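Local coordinates for protein deoxyhypusine hydroxylase (Homo sapiens, PDB 4D50) that catalyses the iron-dependent hydroxylation of deoxyhypusine on the translation factor eIF5A, the second and last step in making hypusine, at residues Gln71-Ile76 with Ile103-Val108; Pro77-Val82 with Glu98-Ile103; Ala232-Cys237 with Ala261-His266. All coordinates share one frame; numbering follows the deposited sequence.

Contact 1: Gln71-Ile76 with Ile103-Val108; sequences QDARAI and IGDPEV. With GAI (guanidine), chain I.
I76 and I103 carry an apolar turn-to-turn contact, partly buried, in which the loop after helix 57-70 lies against the loop after helix 90-103. I103, at the end of its helix, spreads both its branches along the neighbouring turn. Its CG1 packs on Q71 CA at 3.9 Å, while its CG2 rests against the backbone of A73. The tip goes further, bringing I103 CD1 to 3.8 Å from D72 O and near the methyl of A75. I103 CD1 also reaches I76 CG1, at 4.2 Å. The other branches of I76 turn toward the second loop. Its CG2 lies 3.7 Å from V108 CG1, with the two side chains crossing obliquely, and E107 comes from the opposite direction to set OE2 3.6 Å from that same I76 CG2. D105 OD2 borders I76 CD1 at 3.9 Å and also lies near the methyl of A73.

The two turns belong to successive HEAT-like PBS-type repeats and are built alike. Each helix is left through a residue of positive phi, Q71 in one and G104 in the other, and an aspartate follows that closes an Asx turn. With CG anti to the backbone N (chi1 -167° in D72, -174° in D105), each carboxylate folds forward over the residues that follow. R74 N thus donates to D72 OD1 at 3.0 Å, and E107 N to D105 OD1 at 2.9 Å. Both amides meet the anti side of the oxygen, tilted from the carboxylate plane.

D72 also lines a guanidine pocket, although the bond from the guanidine to OD1 is weak and the placing of the ligand doubtful. Just before it, Q71 NE2 is hydrogen-bonded to A102 O and to E143 OE2.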
ATOM      1  N   GLN A  71       7.820   8.921   6.130  1.00 10.47           N
ATOM      2  CA  GLN A  71       7.405  10.294   6.485  1.00 12.92           C
ATOM      3  C   GLN A  71       8.558  11.317   6.466  1.00 13.85           C
ATOM      4  O   GLN A  71       8.532  12.295   7.231  1.00 15.57           O
ATOM      5  CB  GLN A  71       6.646  10.313   7.770  1.00 13.16           C
ATOM      6  CG  GLN A  71       5.263   9.633   7.582  1.00 14.60           C
ATOM      7  CD  GLN A  71       4.327   9.973   8.716  1.00 14.75           C
ATOM      8  OE1 GLN A  71       4.548   9.549   9.839  1.00 15.61           O
ATOM      9  NE2 GLN A  71       3.265  10.660   8.409  1.00 16.93           N
ATOM     10  N   ASP A  72       9.553  11.050   5.621  1.00 14.15           N
ATOM     11  CA  ASP A  72      10.743  11.855   5.547  1.00 13.93           C
ATOM     12  C   ASP A  72      10.662  12.743   4.326  1.00 12.26           C
ATOM     13  O   ASP A  72      10.667  12.325   3.158  1.00 11.79           O
ATOM     14  CB  ASP A  72      11.969  10.979   5.583  1.00 15.33           C
ATOM     15  CG  ASP A  72      13.245  11.761   5.832  1.00 15.43           C
ATOM     16  OD1 ASP A  72      13.346  12.906   5.362  1.00 15.98           O
ATOM     17  OD2 ASP A  72      14.150  11.187   6.507  1.00 18.00           O
ATOM     18  N   ALA A  73      10.561  14.035   4.592  1.00 12.31           N
ATOM     19  CA  ALA A  73      10.405  15.046   3.504  1.00 13.67           C
ATOM     20  C   ALA A  73      11.538  14.975   2.478  1.00 12.88           C
ATOM     21  O   ALA A  73      11.404  15.455   1.390  1.00 13.77           O
ATOM     22  CB  ALA A  73      10.254  16.484   4.128  1.00 14.65           C
ATOM     23  N   ARG A  74      12.649  14.380   2.847  1.00 13.82           N
ATOM     24  CA  ARG A  74      13.780  14.190   1.898  1.00 15.74           C
ATOM     25  C   ARG A  74      13.407  13.358   0.659  1.00 14.67           C
ATOM     26  O   ARG A  74      14.080  13.416  -0.327  1.00 15.45           O
ATOM     27  CB  ARG A  74      15.029  13.619   2.549  1.00 21.04           C
ATOM     28  CG  ARG A  74      15.713  14.610   3.511  1.00 25.81           C
ATOM     29  CD  ARG A  74      17.218  14.357   3.716  1.00 32.48           C
ATOM     30  NE  ARG A  74      17.990  15.239   2.858  1.00 36.75           N
ATOM     31  CZ  ARG A  74      18.202  16.524   3.124  1.00 41.81           C
ATOM     32  NH1 ARG A  74      17.723  17.056   4.256  1.00 42.50           N
ATOM     33  NH2 ARG A  74      18.879  17.287   2.255  1.00 41.88           N
ATOM     34  N   ALA A  75      12.327  12.567   0.759  1.00 14.53           N
ATOM     35  CA  ALA A  75      11.888  11.704  -0.314  1.00 13.33           C
ATOM     36  C   ALA A  75      11.063  12.444  -1.311  1.00 13.19           C
ATOM     37  O   ALA A  75      10.666  11.855  -2.353  1.00 12.31           O
ATOM     38  CB  ALA A  75      11.101  10.506   0.233  1.00 13.87           C
ATOM     39  N   ILE A  76      10.693  13.702  -0.996  1.00 12.11           N
ATOM     40  CA  ILE A  76       9.673  14.342  -1.791  1.00 13.28           C
ATOM     41  C   ILE A  76      10.015  14.530  -3.254  1.00 13.86           C
ATOM     42  O   ILE A  76       9.203  14.286  -4.131  1.00 13.03           O
ATOM     43  CB  ILE A  76       9.235  15.692  -1.111  1.00 14.17           C
ATOM     44  CG1 ILE A  76       8.261  15.394   0.028  1.00 15.27           C
ATOM     45  CG2 ILE A  76       8.578  16.642  -2.111  1.00 15.22           C
ATOM     46  CD1 ILE A  76       7.998  16.573   0.954  1.00 15.40           C
ATOM     47  N   ILE A 103       3.498  11.565   3.748  1.00 13.05           N
ATOM     48  CA  ILE A 103       4.557  12.378   4.355  1.00 13.53           C
ATOM     49  C   ILE A 103       3.960  13.613   5.033  1.00 13.94           C
ATOM     50  O   ILE A 103       4.402  13.964   6.122  1.00 18.61           O
ATOM     51  CB  ILE A 103       5.597  12.772   3.332  1.00 13.72           C
ATOM     52  CG1 ILE A 103       6.392  11.524   2.917  1.00 13.26           C
ATOM     53  CG2 ILE A 103       6.604  13.812   3.880  1.00 14.09           C
ATOM     54  CD1 ILE A 103       7.196  11.713   1.625  1.00 13.41           C
ATOM     55  N   GLY A 104       2.859  14.119   4.512  1.00 13.30           N
ATOM     56  CA  GLY A 104       2.046  15.090   5.287  1.00 15.57           C
ATOM     57  C   GLY A 104       2.567  16.501   5.235  1.00 18.01           C
ATOM     58  O   GLY A 104       2.078  17.376   5.985  1.00 18.46           O
ATOM     59  N   ASP A 105       3.520  16.753   4.357  1.00 18.48           N
ATOM     60  CA  ASP A 105       4.113  18.075   4.220  1.00 19.89           C
ATOM     61  C   ASP A 105       3.348  18.886   3.188  1.00 20.35           C
ATOM     62  O   ASP A 105       3.316  18.540   2.021  1.00 21.77           O
ATOM     63  CB  ASP A 105       5.571  17.910   3.798  1.00 21.34           C
ATOM     64  CG  ASP A 105       6.347  19.218   3.754  1.00 22.01           C
ATOM     65  OD1 ASP A 105       5.774  20.314   3.488  1.00 21.84           O
ATOM     66  OD2 ASP A 105       7.574  19.101   3.876  1.00 23.50           O
ATOM     67  N   PRO A 106       2.766  20.024   3.595  1.00 20.73           N
ATOM     68  CA  PRO A 106       1.946  20.837   2.669  1.00 21.98           C
ATOM     69  C   PRO A 106       2.661  21.472   1.456  1.00 21.38           C
ATOM     70  O   PRO A 106       2.003  21.974   0.572  1.00 21.10           O
ATOM     71  CB  PRO A 106       1.344  21.910   3.583  1.00 22.32           C
ATOM     72  CG  PRO A 106       2.218  21.963   4.788  1.00 22.14           C
ATOM     73  CD  PRO A 106       2.957  20.652   4.914  1.00 21.55           C
ATOM     74  N   GLU A 107       3.987  21.478   1.456  1.00 22.90           N
ATOM     75  CA  GLU A 107       4.822  21.855   0.309  1.00 24.07           C
ATOM     76  C   GLU A 107       4.338  21.201  -0.982  1.00 22.11           C
ATOM     77  O   GLU A 107       4.431  21.775  -2.024  1.00 22.71           O
ATOM     78  CB  GLU A 107       6.237  21.356   0.605  1.00 28.19           C
ATOM     79  CG  GLU A 107       7.288  21.496  -0.500  1.00 32.07           C
ATOM     80  CD  GLU A 107       8.511  20.635  -0.213  1.00 34.85           C
ATOM     81  OE1 GLU A 107       8.858  20.477   0.991  1.00 41.71           O
ATOM     82  OE2 GLU A 107       9.122  20.095  -1.182  1.00 31.92           O
ATOM     83  N   VAL A 108       3.796  19.984  -0.857  1.00 18.68           N
ATOM     84  CA  VAL A 108       3.308  19.199  -2.015  1.00 17.02           C
ATOM     85  C   VAL A 108       1.862  19.417  -2.365  1.00 15.58           C
ATOM     86  O   VAL A 108       1.391  18.859  -3.328  1.00 14.41           O
ATOM     87  CB  VAL A 108       3.578  17.679  -1.825  1.00 18.42           C
ATOM     88  CG1 VAL A 108       5.026  17.436  -1.492  1.00 21.40           C
ATOM     89  CG2 VAL A 108       2.675  17.044  -0.753  1.00 18.35           C
TER
HETATM   90  C   GAI I 407      16.768  12.190   6.020  1.00 34.38           C
HETATM   91  N1  GAI I 407      16.522  13.403   5.901  1.00 33.34           N
HETATM   92  N2  GAI I 407      16.836  11.440   4.923  1.00 35.27           N
HETATM   93  N3  GAI I 407      16.904  11.660   7.239  1.00 32.49           N

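Contact 2: Pro77-Val82 with Glu98-Ile103; sequences PMLVDV and EALGAI
L79 meets A99, L100 and I103, using its terminal methyls for A99 and I103 and its CB for L100. Its CD1 faces I103 CD1 tip to tip at 3.7 Å, and the same methyl lies 3.8 Å from A99 CB, with CD2 almost as near. Closer to the backbone, L79 CB is met by L100 CD2 at 3.7 Å. A chi1 of -70° swings the end of L100 toward helix 76-84, although its CB sets off alongside the interface. V80 adds one more touch, CG2 to L100 CD1 at 4.0 Å, the two side chains crossing at about a right angle.

These residues sit on two helix segments running nearly antiparallel, at 153°, whose axes approach to 9.9 Å. They come from the first and second HEAT-like PBS-type repeats, whose stacking makes the superhelical fold. Behind them, A64 and L67 of helix 57-70 touch L79, and L112 of helix 109-115 touches L100. A99 lies one turn after the iron ligand E95. Every contact between the segments is of hydrocarbon with hydrocarbon, which implies that the fit of branched side chains and exclusion of water, not directed bonds, join the repeats here.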
ATOM      1  N   PRO A  77      11.267  15.019  -3.560  1.00 13.31           N
ATOM      2  CA  PRO A  77      11.651  15.165  -4.953  1.00 14.28           C
ATOM      3  C   PRO A  77      11.555  13.888  -5.803  1.00 13.07           C
ATOM      4  O   PRO A  77      11.099  13.934  -6.906  1.00 12.64           O
ATOM      5  CB  PRO A  77      13.096  15.690  -4.879  1.00 14.39           C
ATOM      6  CG  PRO A  77      13.146  16.354  -3.563  1.00 14.79           C
ATOM      7  CD  PRO A  77      12.291  15.516  -2.634  1.00 16.11           C
ATOM      8  N   MET A  78      11.962  12.768  -5.268  1.00 13.95           N
ATOM      9  CA  MET A  78      11.962  11.496  -6.007  1.00 14.09           C
ATOM     10  C   MET A  78      10.522  11.115  -6.223  1.00 12.42           C
ATOM     11  O   MET A  78      10.171  10.682  -7.300  1.00 12.28           O
ATOM     12  CB  MET A  78      12.674  10.394  -5.219  1.00 15.64           C
ATOM     13  CG  MET A  78      12.744   9.075  -5.960  1.00 18.25           C
ATOM     14  SD  MET A  78      13.592   8.995  -7.564  1.00 24.79           S
ATOM     15  CE  MET A  78      15.034   9.982  -7.434  1.00 23.84           C
ATOM     16  N   LEU A  79       9.697  11.308  -5.216  1.00 13.00           N
ATOM     17  CA  LEU A  79       8.254  10.871  -5.328  1.00 11.58           C
ATOM     18  C   LEU A  79       7.503  11.761  -6.349  1.00 12.03           C
ATOM     19  O   LEU A  79       6.640  11.308  -7.092  1.00 11.64           O
ATOM     20  CB  LEU A  79       7.538  10.906  -4.005  1.00 11.32           C
ATOM     21  CG  LEU A  79       7.988   9.812  -3.033  1.00 12.25           C
ATOM     22  CD1 LEU A  79       7.542  10.044  -1.611  1.00 13.77           C
ATOM     23  CD2 LEU A  79       7.449   8.475  -3.533  1.00 12.41           C
ATOM     24  N   VAL A  80       7.891  13.030  -6.413  1.00 12.61           N
ATOM     25  CA  VAL A  80       7.346  13.912  -7.443  1.00 12.66           C
ATOM     26  C   VAL A  80       7.719  13.396  -8.839  1.00 12.54           C
ATOM     27  O   VAL A  80       6.882  13.378  -9.779  1.00 12.23           O
ATOM     28  CB  VAL A  80       7.735  15.399  -7.137  1.00 12.32           C
ATOM     29  CG1 VAL A  80       7.343  16.290  -8.297  1.00 13.82           C
ATOM     30  CG2 VAL A  80       7.024  15.895  -5.888  1.00 13.10           C
ATOM     31  N   ASP A  81       8.992  13.087  -9.034  1.00 13.98           N
ATOM     32  CA  ASP A  81       9.521  12.609 -10.301  1.00 14.38           C
ATOM     33  C   ASP A  81       8.755  11.347 -10.694  1.00 14.33           C
ATOM     34  O   ASP A  81       8.338  11.246 -11.820  1.00 16.14           O
ATOM     35  CB  ASP A  81      11.015  12.234 -10.250  1.00 16.60           C
ATOM     36  CG  ASP A  81      11.956  13.428 -10.164  1.00 21.10           C
ATOM     37  OD1 ASP A  81      11.500  14.556 -10.363  1.00 23.94           O
ATOM     38  OD2 ASP A  81      13.175  13.218  -9.919  1.00 25.01           O
ATOM     39  N   VAL A  82       8.507  10.431  -9.764  1.00 13.16           N
ATOM     40  CA  VAL A  82       7.682   9.233 -10.091  1.00 12.42           C
ATOM     41  C   VAL A  82       6.230   9.563 -10.438  1.00 11.38           C
ATOM     42  O   VAL A  82       5.678   9.052 -11.370  1.00 11.70           O
ATOM     43  CB  VAL A  82       7.770   8.198  -8.967  1.00 12.84           C
ATOM     44  CG1 VAL A  82       6.801   7.057  -9.248  1.00 13.37           C
ATOM     45  CG2 VAL A  82       9.195   7.727  -8.813  1.00 13.36           C
ATOM     46  N   GLU A  98       0.004   8.895  -3.339  1.00  9.22           N
ATOM     47  CA  GLU A  98      -0.342   8.545  -1.938  1.00  8.88           C
ATOM     48  C   GLU A  98       0.797   8.807  -0.938  1.00  9.11           C
ATOM     49  O   GLU A  98       0.560   9.296   0.146  1.00  8.72           O
ATOM     50  CB  GLU A  98      -0.799   7.067  -1.796  1.00  9.79           C
ATOM     51  CG  GLU A  98      -1.227   6.731  -0.369  1.00 11.02           C
ATOM     52  CD  GLU A  98      -1.793   5.337  -0.195  1.00 12.69           C
ATOM     53  OE1 GLU A  98      -2.513   4.863  -1.099  1.00 13.28           O
ATOM     54  OE2 GLU A  98      -1.590   4.797   0.915  1.00 15.46           O
ATOM     55  N   ALA A  99       2.050   8.481  -1.329  1.00  8.40           N
ATOM     56  CA  ALA A  99       3.176   8.642  -0.496  1.00  8.94           C
ATOM     57  C   ALA A  99       3.393  10.103  -0.176  1.00  8.79           C
ATOM     58  O   ALA A  99       3.785  10.401   0.901  1.00  9.50           O
ATOM     59  CB  ALA A  99       4.411   7.995  -1.101  1.00  8.89           C
ATOM     60  N   LEU A 100       3.200  10.996  -1.173  1.00  8.82           N
ATOM     61  CA  LEU A 100       3.272  12.421  -0.947  1.00  9.45           C
ATOM     62  C   LEU A 100       2.261  12.861   0.129  1.00 10.19           C
ATOM     63  O   LEU A 100       2.666  13.593   1.016  1.00 11.12           O
ATOM     64  CB  LEU A 100       3.133  13.214  -2.292  1.00 10.49           C
ATOM     65  CG  LEU A 100       4.361  13.064  -3.217  1.00  9.96           C
ATOM     66  CD1 LEU A 100       4.041  13.576  -4.618  1.00 10.02           C
ATOM     67  CD2 LEU A 100       5.625  13.789  -2.633  1.00 10.52           C
ATOM     68  N   GLY A 101       1.063  12.282   0.089  1.00 10.67           N
ATOM     69  CA  GLY A 101       0.059  12.488   1.127  1.00 10.92           C
ATOM     70  C   GLY A 101       0.469  11.988   2.497  1.00 11.23           C
ATOM     71  O   GLY A 101       0.160  12.649   3.519  1.00 11.16           O
ATOM     72  N   ALA A 102       1.238  10.885   2.518  1.00 10.67           N
ATOM     73  CA  ALA A 102       1.561  10.218   3.765  1.00 10.56           C
ATOM     74  C   ALA A 102       2.585  10.955   4.481  1.00 12.17           C
ATOM     75  O   ALA A 102       2.563  11.011   5.698  1.00 12.47           O
ATOM     76  CB  ALA A 102       1.951   8.783   3.499  1.00 10.40           C
ATOM     77  N   ILE A 103       3.498  11.565   3.748  1.00 13.05           N
ATOM     78  CA  ILE A 103       4.557  12.378   4.355  1.00 13.53           C
ATOM     79  C   ILE A 103       3.960  13.613   5.033  1.00 13.94           C
ATOM     80  O   ILE A 103       4.402  13.964   6.122  1.00 18.61           O
ATOM     81  CB  ILE A 103       5.597  12.772   3.332  1.00 13.72           C
ATOM     82  CG1 ILE A 103       6.392  11.524   2.917  1.00 13.26           C
ATOM     83  CG2 ILE A 103       6.604  13.812   3.880  1.00 14.09           C
ATOM     84  CD1 ILE A 103       7.196  11.713   1.625  1.00 13.41           C
TER

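Contact 3: Ala232-Cys237 with Ala261-His266; sequences AALARC and AALQAH
L234 lies over one face of the H266 ring, joining successive HEAT-like PBS-type repeats, the fourth and the fifth, near the C-terminal ends of helices 227-235 and 257-265. This is the tightly packed part of the contact. L234 CG stands 4.1 Å from the ring centroid, 25° off the ring normal, in a CH-pi contact offset toward the rim, and the two side chains slide past each other in opposite directions. A chi1 of 176° places L234 CG anti to the backbone N, extending the leucine between the helices. On its inner side helix 241-254, which supplies the iron ligands H245 and E246, adds A248 and L251, and V274 of helix 272-289 also touches it.

The outer side is looser. A235 is exposed, and it offers the partly exposed imidazole its CA and CB, approaching the ring obliquely. C278 and R244 also touch the H266 side chain, and R244 NH2 is hydrogen-bonded to L234 O. An alanine in place of H266 would probably leave the L234 isobutyl group without its flat cover and open a gap between the helix ends beside A235. Toward the core the two leucines only graze each other, L234 CD2 lying 4.4 Å from L263 CD2, and the same L234 CD2 comes to 4.0 Å from A262 O.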
ATOM      1  N   ALA A 232     -11.532 -15.394  -4.201  1.00 12.35           N
ATOM      2  CA  ALA A 232     -12.418 -15.184  -5.390  1.00 12.21           C
ATOM      3  C   ALA A 232     -12.002 -13.980  -6.221  1.00 11.41           C
ATOM      4  O   ALA A 232     -12.051 -13.994  -7.421  1.00 14.25           O
ATOM      5  CB  ALA A 232     -13.826 -14.997  -4.943  1.00 11.81           C
ATOM      6  N   ALA A 233     -11.708 -12.860  -5.572  1.00 11.57           N
ATOM      7  CA  ALA A 233     -11.199 -11.664  -6.303  1.00  9.33           C
ATOM      8  C   ALA A 233      -9.896 -12.017  -7.045  1.00  9.18           C
ATOM      9  O   ALA A 233      -9.698 -11.602  -8.156  1.00  8.79           O
ATOM     10  CB  ALA A 233     -11.039 -10.451  -5.383  1.00 10.12           C
ATOM     11  N   LEU A 234      -8.950 -12.616  -6.336  1.00  8.62           N
ATOM     12  CA  LEU A 234      -7.661 -13.087  -6.923  1.00  9.43           C
ATOM     13  C   LEU A 234      -7.927 -13.953  -8.163  1.00 11.79           C
ATOM     14  O   LEU A 234      -7.296 -13.745  -9.207  1.00 11.33           O
ATOM     15  CB  LEU A 234      -6.770 -13.756  -5.876  1.00  9.37           C
ATOM     16  CG  LEU A 234      -5.469 -14.341  -6.476  1.00  8.19           C
ATOM     17  CD1 LEU A 234      -4.531 -13.343  -7.157  1.00  8.49           C
ATOM     18  CD2 LEU A 234      -4.721 -15.030  -5.397  1.00  8.21           C
ATOM     19  N   ALA A 235      -8.947 -14.788  -8.064  1.00 13.21           N
ATOM     20  CA  ALA A 235      -9.278 -15.716  -9.125  1.00 13.25           C
ATOM     21  C   ALA A 235      -9.963 -15.086 -10.311  1.00 14.67           C
ATOM     22  O   ALA A 235      -9.979 -15.702 -11.364  1.00 16.86           O
ATOM     23  CB  ALA A 235     -10.053 -16.914  -8.579  1.00 13.29           C
ATOM     24  N   ARG A 236     -10.491 -13.873 -10.167  1.00 13.97           N
ATOM     25  CA  ARG A 236     -11.272 -13.209 -11.259  1.00 15.61           C
ATOM     26  C   ARG A 236     -10.333 -12.579 -12.272  1.00 14.82           C
ATOM     27  O   ARG A 236      -9.755 -11.521 -12.035  1.00 16.98           O
ATOM     28  CB  ARG A 236     -12.321 -12.202 -10.735  1.00 17.69           C
ATOM     29  CG  ARG A 236     -13.582 -12.840 -10.177  1.00 18.74           C
ATOM     30  CD  ARG A 236     -14.797 -11.924 -10.016  1.00 19.39           C
ATOM     31  NE  ARG A 236     -14.527 -11.004  -8.912  1.00 21.96           N
ATOM     32  CZ  ARG A 236     -14.695 -11.270  -7.616  1.00 19.69           C
ATOM     33  NH1 ARG A 236     -15.173 -12.436  -7.216  1.00 23.80           N
ATOM     34  NH2 ARG A 236     -14.398 -10.315  -6.714  1.00 18.42           N
ATOM     35  N   CYS A 237     -10.130 -13.260 -13.391  1.00 17.49           N
ATOM     36  CA  CYS A 237      -9.220 -12.765 -14.464  1.00 18.88           C
ATOM     37  C   CYS A 237      -9.674 -11.430 -15.039  1.00 17.28           C
ATOM     38  O   CYS A 237      -8.852 -10.743 -15.592  1.00 15.96           O
ATOM     39  CB  CYS A 237      -9.061 -13.780 -15.649  1.00 21.67           C
ATOM     40  SG  CYS A 237     -10.579 -14.061 -16.695  1.00 31.93           S
ATOM     41  N   ALA A 261      -2.945 -22.188  -0.688  1.00 16.51           N
ATOM     42  CA  ALA A 261      -3.389 -22.901  -1.891  1.00 17.76           C
ATOM     43  C   ALA A 261      -3.829 -21.961  -3.000  1.00 17.47           C
ATOM     44  O   ALA A 261      -3.526 -22.196  -4.167  1.00 17.72           O
ATOM     45  CB  ALA A 261      -4.506 -23.894  -1.558  1.00 19.01           C
ATOM     46  N   ALA A 262      -4.546 -20.875  -2.661  1.00 19.21           N
ATOM     47  CA  ALA A 262      -4.972 -19.901  -3.697  1.00 15.42           C
ATOM     48  C   ALA A 262      -3.804 -19.189  -4.349  1.00 14.05           C
ATOM     49  O   ALA A 262      -3.804 -18.935  -5.540  1.00 11.29           O
ATOM     50  CB  ALA A 262      -5.976 -18.881  -3.118  1.00 16.86           C
ATOM     51  N   LEU A 263      -2.818 -18.807  -3.558  1.00 12.76           N
ATOM     52  CA  LEU A 263      -1.639 -18.159  -4.087  1.00 11.93           C
ATOM     53  C   LEU A 263      -0.882 -19.141  -5.040  1.00 12.54           C
ATOM     54  O   LEU A 263      -0.381 -18.738  -6.072  1.00 11.76           O
ATOM     55  CB  LEU A 263      -0.708 -17.762  -2.957  1.00 10.71           C
ATOM     56  CG  LEU A 263      -1.281 -16.699  -2.010  1.00 10.60           C
ATOM     57  CD1 LEU A 263      -0.563 -16.603  -0.690  1.00 11.02           C
ATOM     58  CD2 LEU A 263      -1.199 -15.421  -2.783  1.00 11.51           C
ATOM     59  N   GLN A 264      -0.751 -20.403  -4.656  1.00 13.19           N
ATOM     60  CA  GLN A 264      -0.022 -21.350  -5.541  1.00 15.54           C
ATOM     61  C   GLN A 264      -0.794 -21.455  -6.832  1.00 14.94           C
ATOM     62  O   GLN A 264      -0.211 -21.594  -7.896  1.00 13.97           O
ATOM     63  CB  GLN A 264       0.117 -22.729  -4.883  1.00 15.76           C
ATOM     64  CG  GLN A 264       0.703 -23.860  -5.735  1.00 18.49           C
ATOM     65  CD  GLN A 264       2.081 -23.524  -6.209  1.00 19.40           C
ATOM     66  OE1 GLN A 264       2.525 -23.992  -7.277  1.00 23.83           O
ATOM     67  NE2 GLN A 264       2.793 -22.719  -5.439  1.00 17.35           N
ATOM     68  N   ALA A 265      -2.120 -21.465  -6.747  1.00 16.76           N
ATOM     69  CA  ALA A 265      -2.950 -21.571  -7.943  1.00 15.56           C
ATOM     70  C   ALA A 265      -2.637 -20.492  -8.949  1.00 15.65           C
ATOM     71  O   ALA A 265      -2.819 -20.677 -10.141  1.00 17.16           O
ATOM     72  CB  ALA A 265      -4.445 -21.556  -7.593  1.00 15.03           C
ATOM     73  N   HIS A 266      -2.195 -19.319  -8.487  1.00 13.30           N
ATOM     74  CA  HIS A 266      -2.013 -18.176  -9.391  1.00 13.37           C
ATOM     75  C   HIS A 266      -0.528 -17.869  -9.593  1.00 13.75           C
ATOM     76  O   HIS A 266      -0.181 -16.869 -10.205  1.00 17.66           O
ATOM     77  CB  HIS A 266      -2.831 -16.949  -8.844  1.00 12.83           C
ATOM     78  CG  HIS A 266      -4.295 -17.187  -8.897  1.00 11.36           C
ATOM     79  ND1 HIS A 266      -5.042 -16.994 -10.035  1.00 12.96           N
ATOM     80  CD2 HIS A 266      -5.132 -17.783  -8.006  1.00 11.42           C
ATOM     81  CE1 HIS A 266      -6.263 -17.454  -9.856  1.00 12.32           C
ATOM     82  NE2 HIS A 266      -6.368 -17.881  -8.620  1.00 13.35           N
TER

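In the fold
Contacts 1 and 2 join the same pair of repeats at different depths, and I103 serves both. Contact 2 is buried, helix on helix and wholly aliphatic; contact 1, only partly buried, joins the turns at the ends of helices 57-70 and 90-103, polar Asx turns set around I76 and I103. Their centres are 7 Å apart, and the hydrogen bond from Q71 NE2 to A102 O ties one to the other. Contact 3 lies on the opposite side of the chain's centre, about 36 Å from contact 1 centre to centre, in the second group of HEAT repeats. It too is partly buried and joins successive repeats, but there a leucine packs chiefly on an imidazole face.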